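Side-chain contact in formiminotetrahydrofolate cyclodeaminase (Thermotoga maritima, PDB 1O5H), which probably catalyses the release of ammonia from 5-formiminotetrahydrofolate, closing it to 5,10-methenyltetrahydrofolate: residues A45-L50 with K129-E134. Sequence-based numbering, arbitrary orientation.
Sequences AMACAL and KDLAHE
Ala47 turns its methyl toward helix 107-141, where Leu131 CD2 meets it from one side, 3.5 Å from CB. One residue on, Cys48 joins from beside this pair. Its SG sits anti to its own carbonyl carbon (chi1 -68°), and that rotation lays the sulfur alongside the isopropyl fork of Leu131, with SG 4.0 Å from CD1 and equally far from CD2. The backbone contributes as well, since Cys48 CA is 3.9 Å from Leu131 CD1. On the other helix, Leu131 holds CG anti to its backbone N (chi1 172°) and reaches across with both methyls: CD2 alone meets the alanine methyl, CD1 meets the cysteine CA, and both lie against the sulfur. An alanine in its place would lose both branches and would probably open a gap in front of Ala47 and Cys48. Helix 68-100 packs on the same cluster through Leu85 and Ala81, which touch Cys48, and Met78, which touches Leu131; helix 147-172 adds Leu156 against Ala47 and Cys157 against Leu131. Segment 45-50 also faces the second subunit, where Met46 packs on its counterpart. Segments 45-50 and 129-134 run in roughly the same direction, in the buried interior of an all-helical subunit. One leucine spans the interval between them, and the chemistry is wholly apolar, consistent with cohesion that rests on shape and exclusion of water rather than on directed bonds.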
loop_
_atom_site.group_PDB
_atom_site.type_symbol
_atom_site.label_atom_id
_atom_site.label_comp_id
_atom_site.label_asym_id
_atom_site.label_seq_id
_atom_site.Cartn_x
_atom_site.Cartn_y
_atom_site.Cartn_z
ATOM N N ALA A 45 3.621 6.761 -3.381
ATOM C CA ALA A 45 4.808 6.992 -4.177
ATOM C C ALA A 45 5.183 5.724 -4.894
ATOM O O ALA A 45 5.452 5.749 -6.068
ATOM C CB ALA A 45 5.929 7.450 -3.292
HETATM N N MSE A 46 5.169 4.604 -4.189
HETATM C CA MSE A 46 5.493 3.336 -4.802
HETATM C C MSE A 46 4.472 2.957 -5.856
HETATM O O MSE A 46 4.830 2.369 -6.885
HETATM C CB MSE A 46 5.589 2.248 -3.747
HETATM C CG MSE A 46 6.850 2.345 -2.922
HETATM SE SE MSE A 46 6.767 1.120 -1.424
HETATM C CE MSE A 46 5.187 1.710 -0.703
ATOM N N ALA A 47 3.204 3.288 -5.619
ATOM C CA ALA A 47 2.182 3.011 -6.627
ATOM C C ALA A 47 2.459 3.781 -7.906
ATOM O O ALA A 47 2.318 3.233 -9.005
ATOM C CB ALA A 47 0.815 3.331 -6.124
ATOM N N CYS A 48 2.872 5.041 -7.762
ATOM C CA CYS A 48 3.244 5.865 -8.907
ATOM C C CYS A 48 4.414 5.236 -9.649
ATOM O O CYS A 48 4.459 5.234 -10.891
ATOM C CB CYS A 48 3.572 7.298 -8.486
ATOM S SG CYS A 48 2.135 8.238 -7.873
ATOM N N ALA A 49 5.350 4.665 -8.908
ATOM C CA ALA A 49 6.453 3.971 -9.547
ATOM C C ALA A 49 5.996 2.802 -10.413
ATOM O O ALA A 49 6.522 2.612 -11.502
ATOM C CB ALA A 49 7.476 3.519 -8.536
ATOM N N LEU A 50 5.018 2.021 -9.967
ATOM C CA LEU A 50 4.523 0.969 -10.852
ATOM C C LEU A 50 3.937 1.589 -12.120
ATOM O O LEU A 50 4.220 1.136 -13.230
ATOM C CB LEU A 50 3.511 0.082 -10.159
ATOM C CG LEU A 50 4.070 -0.715 -8.981
ATOM C CD1 LEU A 50 2.934 -1.075 -8.053
ATOM C CD2 LEU A 50 4.814 -1.967 -9.425
ATOM N N LYS A 129 -5.882 10.937 -6.981
ATOM C CA LYS A 129 -6.764 11.173 -8.119
ATOM C C LYS A 129 -5.971 11.222 -9.451
ATOM O O LYS A 129 -6.388 10.643 -10.461
ATOM C CB LYS A 129 -7.577 12.455 -7.915
ATOM C CG LYS A 129 -8.526 12.863 -9.051
ATOM C CD LYS A 129 -7.836 13.648 -10.155
ATOM C CE LYS A 129 -7.253 14.989 -9.701
ATOM N NZ LYS A 129 -8.229 15.873 -9.004
ATOM N N ASP A 130 -4.829 11.899 -9.459
ATOM C CA ASP A 130 -4.021 11.932 -10.669
ATOM C C ASP A 130 -3.545 10.549 -11.025
ATOM O O ASP A 130 -3.610 10.167 -12.170
ATOM C CB ASP A 130 -2.827 12.852 -10.501
ATOM C CG ASP A 130 -3.230 14.302 -10.417
ATOM O OD1 ASP A 130 -4.310 14.642 -10.970
ATOM O OD2 ASP A 130 -2.529 15.162 -9.829
ATOM N N LEU A 131 -3.069 9.797 -10.034
ATOM C CA LEU A 131 -2.540 8.475 -10.291
ATOM C C LEU A 131 -3.627 7.625 -10.883
ATOM O O LEU A 131 -3.402 6.931 -11.860
ATOM C CB LEU A 131 -1.997 7.847 -9.012
ATOM C CG LEU A 131 -1.573 6.378 -9.106
ATOM C CD1 LEU A 131 -0.484 6.208 -10.143
ATOM C CD2 LEU A 131 -1.105 5.821 -7.758
ATOM N N ALA A 132 -4.822 7.708 -10.318
ATOM C CA ALA A 132 -5.921 6.879 -10.796
ATOM C C ALA A 132 -6.172 7.141 -12.263
ATOM O O ALA A 132 -6.239 6.217 -13.029
ATOM C CB ALA A 132 -7.165 7.130 -9.994
ATOM N N HIS A 133 -6.283 8.401 -12.657
ATOM C CA HIS A 133 -6.539 8.748 -14.056
ATOM C C HIS A 133 -5.468 8.196 -14.983
ATOM O O HIS A 133 -5.774 7.782 -16.109
ATOM C CB HIS A 133 -6.712 10.262 -14.279
ATOM C CG HIS A 133 -8.097 10.766 -13.984
ATOM N ND1 HIS A 133 -9.186 10.471 -14.780
ATOM C CD2 HIS A 133 -8.571 11.545 -12.980
ATOM C CE1 HIS A 133 -10.270 11.042 -14.277
ATOM N NE2 HIS A 133 -9.925 11.699 -13.184
ATOM N N GLU A 134 -4.221 8.158 -14.526
ATOM C CA GLU A 134 -3.165 7.618 -15.360
ATOM C C GLU A 134 -3.262 6.107 -15.463
ATOM O O GLU A 134 -2.988 5.521 -16.526
ATOM C CB GLU A 134 -1.788 8.019 -14.854
ATOM C CG GLU A 134 -1.552 9.524 -14.707
ATOM C CD GLU A 134 -1.539 10.298 -16.014
ATOM O OE1 GLU A 134 -2.248 9.936 -16.973
ATOM O OE2 GLU A 134 -0.822 11.312 -16.078
#